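Local coordinates for sister chromatid cohesion protein (Chaetomium thermophilum, PDB 5T8V) that probably acts as a cohesin loader that binds chromatin, the chain here being its C-terminal HEAT-repeat fragment, at residues P941-V946 / C987-H992; S948-I953 / E994-H999; R191-L196 / S243-Q248. All blocks are in the same frame, centred on the assembly; numbering follows the deposited sequence.

Contact 1 of 3, residues P941-V946 / C987-H992; sequences PLARLV and CNLDSH
Leu989 reaches from the turn after helix 969-986 to the flank of helix 940-960, where it meets Leu942 and Ala943. This is helix-to-loop packing in the C-terminal, all-helical HEAT-repeat part of the cohesin loader. The Leu989 side chain can be followed outward. Its CB stays on the loop side, against the Phe996 ring further along the same loop. CG, the branch point, makes no approach to 941-946 within 4.5 Å, and neither does CD2. Because chi2 is 170°, CD1 continues the extended path from CA, and this one methyl makes every approach of Leu989 to the helix within that limit. CD1 comes down on the peptide link between Leu942 and Ala943, at 3.5 Å from Ala943 N and 3.8 Å from Ala943 CB. It also reaches back to the preceding residue, 4.2 Å from Leu942 CB. The methyl therefore rests on helix backbone as much as on side chains; Ala943 itself adds only its CB methyl to the surface met by CD1. The close backbone approach, with Ala943 and Leu989 CA atoms 7.1 Å apart, agrees with this.

The segment 987-992 has no regular helix, but its turn is defined. Leu989 is the centre of an inverse gamma turn, marked by a weak bond from Asp990 N to Asn988 O, and His992 N then bonds back to Leu989 O at 3.2 Å. Just before the turn, Asn988 OD1 is hydrogen-bonded to Ser1009 OG, at the start of helix 1009-1016. Trp930 of helix 919-935 touches both Cys987 and Leu989, and Leu942 packs on Leu929, so helix 919-935 packs against both the helix and the loop. Where helix 969-986 gives way to the loop, Leu942 CD1 lies 4.4 Å from Cys987 CB.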
loop_
_atom_site.group_PDB
_atom_site.type_symbol
_atom_site.label_atom_id
_atom_site.label_comp_id
_atom_site.label_asym_id
_atom_site.label_seq_id
_atom_site.Cartn_x
_atom_site.Cartn_y
_atom_site.Cartn_z
ATOM N N PRO A 941 -43.695 30.898 45.819
ATOM C CA PRO A 941 -42.354 31.516 45.787
ATOM C C PRO A 941 -41.950 32.000 44.405
ATOM O O PRO A 941 -41.410 33.108 44.272
ATOM C CB PRO A 941 -41.434 30.396 46.301
ATOM C CG PRO A 941 -42.252 29.152 46.279
ATOM C CD PRO A 941 -43.662 29.570 46.454
ATOM N N LEU A 942 -42.202 31.204 43.366
ATOM C CA LEU A 942 -41.915 31.650 42.008
ATOM C C LEU A 942 -42.718 32.896 41.662
ATOM O O LEU A 942 -42.163 33.903 41.207
ATOM C CB LEU A 942 -42.209 30.525 41.014
ATOM C CG LEU A 942 -41.212 29.365 40.990
ATOM C CD1 LEU A 942 -41.731 28.236 40.113
ATOM C CD2 LEU A 942 -39.854 29.835 40.500
ATOM N N ALA A 943 -44.036 32.848 41.873
ATOM C CA ALA A 943 -44.872 34.014 41.609
ATOM C C ALA A 943 -44.342 35.243 42.336
ATOM O O ALA A 943 -44.362 36.353 41.794
ATOM C CB ALA A 943 -46.316 33.727 42.025
ATOM N N ARG A 944 -43.860 35.061 43.565
ATOM C CA ARG A 944 -43.293 36.172 44.319
ATOM C C ARG A 944 -42.042 36.707 43.640
ATOM O O ARG A 944 -41.836 37.924 43.565
ATOM C CB ARG A 944 -42.985 35.719 45.746
ATOM C CG ARG A 944 -42.445 36.810 46.661
ATOM C CD ARG A 944 -42.104 36.253 48.038
ATOM N NE ARG A 944 -41.078 35.215 47.968
ATOM C CZ ARG A 944 -40.651 34.506 49.008
ATOM N NH1 ARG A 944 -41.161 34.714 50.215
ATOM N NH2 ARG A 944 -39.711 33.585 48.841
ATOM N N LEU A 945 -41.193 35.811 43.133
ATOM C CA LEU A 945 -40.002 36.244 42.410
ATOM C C LEU A 945 -40.378 37.067 41.181
ATOM O O LEU A 945 -39.856 38.171 40.968
ATOM C CB LEU A 945 -39.173 35.022 42.018
ATOM C CG LEU A 945 -37.919 35.254 41.177
ATOM C CD1 LEU A 945 -36.982 36.243 41.851
ATOM C CD2 LEU A 945 -37.224 33.924 40.936
ATOM N N VAL A 946 -41.296 36.546 40.364
ATOM C CA VAL A 946 -41.720 37.252 39.156
ATOM C C VAL A 946 -42.302 38.614 39.517
ATOM O O VAL A 946 -41.967 39.637 38.905
ATOM C CB VAL A 946 -42.731 36.399 38.368
ATOM C CG1 VAL A 946 -43.185 37.120 37.101
ATOM C CG2 VAL A 946 -42.133 35.038 38.022
ATOM N N CYS A 987 -41.335 28.546 33.398
ATOM C CA CYS A 987 -42.492 28.415 34.277
ATOM C C CYS A 987 -43.528 29.464 33.899
ATOM O O CYS A 987 -43.315 30.660 34.121
ATOM C CB CYS A 987 -42.076 28.563 35.739
ATOM S SG CYS A 987 -40.911 29.897 36.052
ATOM N N ASN A 988 -44.647 29.018 33.339
ATOM C CA ASN A 988 -45.757 29.900 33.007
ATOM C C ASN A 988 -46.825 29.733 34.081
ATOM O O ASN A 988 -47.500 28.698 34.142
ATOM C CB ASN A 988 -46.309 29.594 31.618
ATOM C CG ASN A 988 -46.776 30.841 30.888
ATOM O OD1 ASN A 988 -46.317 31.949 31.172
ATOM N ND2 ASN A 988 -47.690 30.667 29.941
ATOM N N LEU A 989 -46.972 30.746 34.928
ATOM C CA LEU A 989 -47.908 30.704 36.050
ATOM C C LEU A 989 -49.289 31.212 35.646
ATOM O O LEU A 989 -49.884 32.057 36.312
ATOM C CB LEU A 989 -47.345 31.513 37.213
ATOM C CG LEU A 989 -45.995 31.039 37.760
ATOM C CD1 LEU A 989 -45.429 32.050 38.742
ATOM C CD2 LEU A 989 -46.130 29.674 38.423
ATOM N N ASP A 990 -49.810 30.687 34.536
ATOM C CA ASP A 990 -51.129 31.104 34.074
ATOM C C ASP A 990 -52.229 30.632 35.013
ATOM O O ASP A 990 -53.287 31.267 35.096
ATOM C CB ASP A 990 -51.381 30.580 32.661
ATOM C CG ASP A 990 -50.385 31.119 31.653
ATOM O OD1 ASP A 990 -49.725 32.136 31.953
ATOM O OD2 ASP A 990 -50.266 30.529 30.558
ATOM N N SER A 991 -52.006 29.524 35.725
ATOM C CA SER A 991 -53.000 29.037 36.672
ATOM C C SER A 991 -53.138 29.956 37.880
ATOM O O SER A 991 -54.196 29.963 38.520
ATOM C CB SER A 991 -52.642 27.622 37.129
ATOM O OG SER A 991 -51.407 27.606 37.818
ATOM N N HIS A 992 -52.104 30.723 38.203
ATOM C CA HIS A 992 -52.147 31.684 39.308
ATOM C C HIS A 992 -52.465 33.085 38.802
ATOM O O HIS A 992 -51.826 34.068 39.177
ATOM C CB HIS A 992 -50.828 31.666 40.068
ATOM C CG HIS A 992 -50.474 30.322 40.623
ATOM N ND1 HIS A 992 -50.008 29.293 39.835
ATOM C CD2 HIS A 992 -50.528 29.835 41.885
ATOM C CE1 HIS A 992 -49.787 28.229 40.587
ATOM N NE2 HIS A 992 -50.093 28.533 41.835
#

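Contact 2 of 3, residues S948-I953 / E994-H999; sequences SSLKGI and EMFKEH
The Phe996 ring presents its edge to Leu950: the methyl CD1 of Leu950 lies near the ring plane, 4.4 Å from CE2, so this is a light apolar touch at the rim of the ring. Val946 and Ile947, one turn back on helix 940-960, also touch Phe996, and Leu989 and Val1008 meet it from the loop. The second flat group, the imidazole of His999, is turned back on its own segment, its ND1 donating a weak hydrogen bond to Met995 O at 3.2 Å. Ile947 packs against His999 as well.

What reaches across to His999 is Lys951. Its chain is bent at chi2 (-76°), and it crosses the His999 side chain at about a right angle, CE passing 3.8 Å from His999 CB. The tip then bypasses the imidazole and finds the backbone: Lys951 NZ donates to His999 O at 2.6 Å. The donor stands 41° above the carbonyl plane, with a C=O...N angle of 137°, so the bond is not aimed along a lone pair. The same ammonium group makes a cation-pi contact with Phe1000, the residue that follows.

These contacts join helix 940-960 to the irregular, helically wound loop before helix 1009-1016 in the HEAT-repeat fold. Since the lysine is bound through a main-chain carbonyl and an aromatic ring, its positive charge would probably be eased by the carbonyl dipole and the Phe1000 ring.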
loop_
_atom_site.group_PDB
_atom_site.type_symbol
_atom_site.label_atom_id
_atom_site.label_comp_id
_atom_site.label_asym_id
_atom_site.label_seq_id
_atom_site.Cartn_x
_atom_site.Cartn_y
_atom_site.Cartn_z
ATOM N N SER A 948 -41.921 40.491 42.242
ATOM C CA SER A 948 -40.906 41.415 42.734
ATOM C C SER A 948 -40.064 41.958 41.586
ATOM O O SER A 948 -39.743 43.151 41.552
ATOM C CB SER A 948 -40.022 40.726 43.775
ATOM O OG SER A 948 -39.393 39.575 43.238
ATOM N N SER A 949 -39.708 41.099 40.628
ATOM C CA SER A 949 -38.919 41.556 39.488
ATOM C C SER A 949 -39.684 42.590 38.669
ATOM O O SER A 949 -39.140 43.639 38.306
ATOM C CB SER A 949 -38.521 40.362 38.622
ATOM O OG SER A 949 -37.699 39.464 39.345
ATOM N N LEU A 950 -40.955 42.313 38.371
ATOM C CA LEU A 950 -41.759 43.253 37.593
ATOM C C LEU A 950 -41.908 44.583 38.324
ATOM O O LEU A 950 -41.694 45.658 37.744
ATOM C CB LEU A 950 -43.127 42.637 37.298
ATOM C CG LEU A 950 -43.103 41.411 36.382
ATOM C CD1 LEU A 950 -44.419 40.652 36.448
ATOM C CD2 LEU A 950 -42.798 41.825 34.951
ATOM N N LYS A 951 -42.289 44.529 39.603
ATOM C CA LYS A 951 -42.324 45.734 40.425
ATOM C C LYS A 951 -41.027 46.513 40.277
ATOM O O LYS A 951 -41.038 47.725 40.043
ATOM C CB LYS A 951 -42.567 45.366 41.893
ATOM C CG LYS A 951 -43.969 44.845 42.196
ATOM C CD LYS A 951 -44.990 45.972 42.232
ATOM C CE LYS A 951 -46.414 45.438 42.229
ATOM N NZ LYS A 951 -47.417 46.507 41.959
ATOM N N GLY A 952 -39.891 45.822 40.389
ATOM C CA GLY A 952 -38.616 46.483 40.177
ATOM C C GLY A 952 -38.525 47.154 38.820
ATOM O O GLY A 952 -37.966 48.247 38.693
ATOM N N ILE A 953 -39.077 46.514 37.787
ATOM C CA ILE A 953 -39.022 47.080 36.439
ATOM C C ILE A 953 -39.772 48.406 36.391
ATOM O O ILE A 953 -39.217 49.447 36.011
ATOM C CB ILE A 953 -39.576 46.078 35.410
ATOM C CG1 ILE A 953 -38.632 44.879 35.292
ATOM C CG2 ILE A 953 -39.762 46.744 34.045
ATOM C CD1 ILE A 953 -39.158 43.747 34.427
ATOM N N GLU A 994 -54.653 34.908 39.699
ATOM C CA GLU A 994 -55.134 35.737 40.795
ATOM C C GLU A 994 -54.019 36.225 41.706
ATOM O O GLU A 994 -54.128 37.320 42.267
ATOM C CB GLU A 994 -56.162 34.964 41.628
ATOM C CG GLU A 994 -57.312 35.819 42.142
ATOM C CD GLU A 994 -58.172 36.373 41.021
ATOM O OE1 GLU A 994 -58.192 35.766 39.930
ATOM O OE2 GLU A 994 -58.822 37.419 41.229
ATOM N N MET A 995 -52.948 35.443 41.864
ATOM C CA MET A 995 -51.814 35.882 42.669
ATOM C C MET A 995 -51.187 37.157 42.126
ATOM O O MET A 995 -50.552 37.897 42.887
ATOM C CB MET A 995 -50.761 34.770 42.735
ATOM C CG MET A 995 -49.461 35.156 43.438
ATOM S SD MET A 995 -49.692 35.644 45.161
ATOM C CE MET A 995 -48.023 36.126 45.603
ATOM N N PHE A 996 -51.351 37.434 40.832
ATOM C CA PHE A 996 -50.745 38.609 40.220
ATOM C C PHE A 996 -51.652 39.832 40.254
ATOM O O PHE A 996 -51.149 40.961 40.277
ATOM C CB PHE A 996 -50.357 38.303 38.770
ATOM C CG PHE A 996 -49.108 37.476 38.641
ATOM C CD1 PHE A 996 -49.155 36.098 38.777
ATOM C CD2 PHE A 996 -47.887 38.077 38.383
ATOM C CE1 PHE A 996 -48.008 35.338 38.659
ATOM C CE2 PHE A 996 -46.738 37.322 38.263
ATOM C CZ PHE A 996 -46.798 35.950 38.402
ATOM N N LYS A 997 -52.972 39.645 40.262
ATOM C CA LYS A 997 -53.866 40.798 40.271
ATOM C C LYS A 997 -53.815 41.535 41.603
ATOM O O LYS A 997 -54.106 42.736 41.656
ATOM C CB LYS A 997 -55.300 40.369 39.964
ATOM C CG LYS A 997 -56.203 41.537 39.589
ATOM C CD LYS A 997 -57.677 41.172 39.635
ATOM C CE LYS A 997 -58.543 42.382 39.313
ATOM N NZ LYS A 997 -59.996 42.089 39.415
ATOM N N GLU A 998 -53.450 40.842 42.685
ATOM C CA GLU A 998 -53.394 41.493 43.991
ATOM C C GLU A 998 -52.333 42.585 44.028
ATOM O O GLU A 998 -52.462 43.548 44.792
ATOM C CB GLU A 998 -53.123 40.458 45.085
ATOM C CG GLU A 998 -54.080 39.272 45.087
ATOM C CD GLU A 998 -55.539 39.690 45.104
ATOM O OE1 GLU A 998 -56.115 39.894 44.014
ATOM O OE2 GLU A 998 -56.108 39.823 46.209
ATOM N N HIS A 999 -51.284 42.457 43.214
ATOM C CA HIS A 999 -50.199 43.431 43.183
ATOM C C HIS A 999 -50.268 44.365 41.986
ATOM O O HIS A 999 -49.761 45.490 42.062
ATOM C CB HIS A 999 -48.845 42.713 43.175
ATOM C CG HIS A 999 -48.679 41.727 44.291
ATOM N ND1 HIS A 999 -49.340 40.518 44.318
ATOM C CD2 HIS A 999 -47.931 41.773 45.417
ATOM C CE1 HIS A 999 -49.004 39.861 45.414
ATOM N NE2 HIS A 999 -48.150 40.600 46.098
#

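Contact 3 of 3, residues R191-L196 / S243-Q248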
loop_
_atom_site.group_PDB
_atom_site.type_symbol
_atom_site.label_atom_id
_atom_site.label_comp_id
_atom_site.label_asym_id
_atom_site.label_seq_id
_atom_site.Cartn_x
_atom_site.Cartn_y
_atom_site.Cartn_z
ATOM N N ARG A 191 19.081 -56.920 -12.232
ATOM C CA ARG A 191 20.506 -57.162 -12.031
ATOM C C ARG A 191 21.252 -57.268 -13.349
ATOM O O ARG A 191 22.453 -56.982 -13.405
ATOM C CB ARG A 191 20.721 -58.433 -11.214
ATOM C CG ARG A 191 22.077 -58.478 -10.527
ATOM C CD ARG A 191 22.166 -59.608 -9.522
ATOM N NE ARG A 191 23.131 -59.314 -8.471
ATOM C CZ ARG A 191 23.282 -60.039 -7.368
ATOM N NH1 ARG A 191 22.531 -61.114 -7.158
ATOM N NH2 ARG A 191 24.188 -59.682 -6.469
ATOM N N ARG A 192 20.569 -57.690 -14.411
ATOM C CA ARG A 192 21.194 -57.700 -15.724
ATOM C C ARG A 192 21.137 -56.328 -16.375
ATOM O O ARG A 192 22.007 -56.001 -17.191
ATOM C CB ARG A 192 20.525 -58.739 -16.621
ATOM C CG ARG A 192 20.569 -60.153 -16.058
ATOM C CD ARG A 192 20.150 -61.184 -17.091
ATOM N NE ARG A 192 21.070 -61.221 -18.227
ATOM C CZ ARG A 192 20.940 -62.026 -19.275
ATOM N NH1 ARG A 192 19.922 -62.875 -19.348
ATOM N NH2 ARG A 192 21.831 -61.983 -20.258
ATOM N N ILE A 193 20.141 -55.509 -16.027
ATOM C CA ILE A 193 20.064 -54.178 -16.624
ATOM C C ILE A 193 21.141 -53.258 -16.050
ATOM O O ILE A 193 21.742 -52.460 -16.779
ATOM C CB ILE A 193 18.660 -53.582 -16.434
ATOM C CG1 ILE A 193 17.627 -54.449 -17.152
ATOM C CG2 ILE A 193 18.611 -52.147 -16.974
ATOM C CD1 ILE A 193 16.196 -54.056 -16.875
ATOM N N LEU A 194 21.396 -53.343 -14.743
ATOM C CA LEU A 194 22.287 -52.378 -14.098
ATOM C C LEU A 194 23.668 -52.322 -14.734
ATOM O O LEU A 194 24.123 -51.213 -15.071
ATOM C CB LEU A 194 22.391 -52.693 -12.603
ATOM C CG LEU A 194 21.574 -51.779 -11.689
ATOM C CD1 LEU A 194 20.098 -51.818 -12.061
ATOM C CD2 LEU A 194 21.776 -52.177 -10.235
ATOM N N PRO A 195 24.388 -53.432 -14.909
ATOM C CA PRO A 195 25.714 -53.343 -15.547
ATOM C C PRO A 195 25.685 -52.637 -16.891
ATOM O O PRO A 195 26.624 -51.903 -17.223
ATOM C CB PRO A 195 26.130 -54.812 -15.679
ATOM C CG PRO A 195 25.392 -55.507 -14.596
ATOM C CD PRO A 195 24.075 -54.803 -14.480
ATOM N N LEU A 196 24.625 -52.838 -17.674
ATOM C CA LEU A 196 24.489 -52.129 -18.941
ATOM C C LEU A 196 24.439 -50.622 -18.716
ATOM O O LEU A 196 25.122 -49.853 -19.405
ATOM C CB LEU A 196 23.234 -52.613 -19.666
ATOM C CG LEU A 196 22.926 -51.975 -21.018
ATOM C CD1 LEU A 196 23.979 -52.355 -22.044
ATOM C CD2 LEU A 196 21.548 -52.399 -21.478
ATOM N N SER A 243 9.584 -47.371 -10.825
ATOM C CA SER A 243 10.767 -47.314 -11.672
ATOM C C SER A 243 11.369 -48.706 -11.782
ATOM O O SER A 243 11.455 -49.432 -10.788
ATOM C CB SER A 243 11.803 -46.344 -11.108
ATOM O OG SER A 243 12.207 -46.742 -9.809
ATOM N N VAL A 244 11.789 -49.071 -12.995
ATOM C CA VAL A 244 12.361 -50.396 -13.219
ATOM C C VAL A 244 13.580 -50.604 -12.330
ATOM O O VAL A 244 13.740 -51.656 -11.699
ATOM C CB VAL A 244 12.710 -50.585 -14.707
ATOM C CG1 VAL A 244 13.346 -51.948 -14.944
ATOM C CG2 VAL A 244 11.464 -50.427 -15.568
ATOM N N ILE A 245 14.463 -49.607 -12.273
ATOM C CA ILE A 245 15.674 -49.669 -11.466
ATOM C C ILE A 245 15.709 -48.455 -10.547
ATOM O O ILE A 245 14.866 -47.560 -10.624
ATOM C CB ILE A 245 16.951 -49.738 -12.331
ATOM C CG1 ILE A 245 17.049 -48.518 -13.250
ATOM C CG2 ILE A 245 16.961 -51.025 -13.144
ATOM C CD1 ILE A 245 18.337 -48.446 -14.049
ATOM N N GLU A 246 16.706 -48.439 -9.664
ATOM C CA GLU A 246 16.851 -47.343 -8.718
ATOM C C GLU A 246 16.979 -46.014 -9.450
ATOM O O GLU A 246 17.810 -45.859 -10.349
ATOM C CB GLU A 246 18.068 -47.576 -7.823
ATOM C CG GLU A 246 17.874 -48.685 -6.803
ATOM C CD GLU A 246 19.108 -48.923 -5.954
ATOM O OE1 GLU A 246 20.156 -48.305 -6.240
ATOM O OE2 GLU A 246 19.029 -49.728 -5.001
ATOM N N THR A 247 16.145 -45.053 -9.052
ATOM C CA THR A 247 16.148 -43.736 -9.679
ATOM C C THR A 247 17.525 -43.081 -9.639
ATOM O O THR A 247 17.886 -42.329 -10.556
ATOM C CB THR A 247 15.117 -42.848 -8.982
ATOM O OG1 THR A 247 15.314 -42.907 -7.565
ATOM C CG2 THR A 247 13.700 -43.313 -9.307
ATOM N N GLN A 248 18.306 -43.346 -8.588
ATOM C CA GLN A 248 19.611 -42.707 -8.452
ATOM C C GLN A 248 20.510 -42.989 -9.649
ATOM O O GLN A 248 21.336 -42.146 -10.014
ATOM C CB GLN A 248 20.290 -43.168 -7.163
ATOM C CG GLN A 248 19.561 -42.738 -5.897
ATOM C CD GLN A 248 20.428 -42.849 -4.656
ATOM O OE1 GLN A 248 21.649 -42.987 -4.747
ATOM N NE2 GLN A 248 19.799 -42.789 -3.488
#
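Ile193 and Leu194, near the start of helix 190-213, bear on Val244 and Ile245, which lie in the turn that leads into helix 247-267. The arrangement is a loop-to-helix join between helix 190-213 and the lead-in to helix 247-267 in this HEAT-repeat protein, and its interactions fall into two kinds.

The first kind, apolar packing, accounts for the whole crossing. Ile193 uses two branches. Its CG1 arm is extended (chi2 172°) and carries CD1 to 4.0 Å from Val244 CG1, the two side chains crossing at about a right angle. Its other branch, CG2, faces the CG2 methyl of Ile245 at 4.3 Å. That same Ile245 methyl is also met by Leu194, whose CD1 stands 3.4 Å away and 3.8 Å from Ile245 CB. Leu194 and Ile245 slide past each other in opposite directions, so the leucine lies alongside the isoleucine. Ile245 CG2 is thus shared by two consecutive residues of the helix, matching the backbone register, in which the CA atoms of Leu194 and Ile245 come to 7.6 Å. Leu186 of helix 180-187 touches both Ile193 and Val244, and Leu173 also packs on Val244. Val244 and Ile193 are buried, whereas Leu194 is partly exposed.

The shape of the helix deserves a separate remark: 190-213 is kinked where Pro195, with no N-H to give, leaves its nitrogen unbonded to the preceding turn, and Leu194 immediately precedes the kink.

The second kind of interaction is polar and stays within one segment. In segment 243-248, Ser243 OG donates to Ile245 O at 2.9 Å, arriving from 35° above the carbonyl plane.

Overall arrangement
Contacts 1 and 2 share helix 940-960 and the loop between helices 969-986 and 1009-1016, with centres about 10 Å apart. They form a continuous patch: Met995 CG meets Ala943 CB at 3.7 Å. Contact 3 stands alone, its centre about 117 Å from that of contact 1, across the chain's centre and nearer the N-terminus. Contact 1 is fully buried and apolar; contact 3 is similarly apolar but has one partly exposed leucine. Contact 2 is only partly buried, and there a lysine-to-carbonyl bond joins the light apolar touch. In all three, a helix packs on a less regular stretch of chain: a loop after a helix, or the lead-in to one.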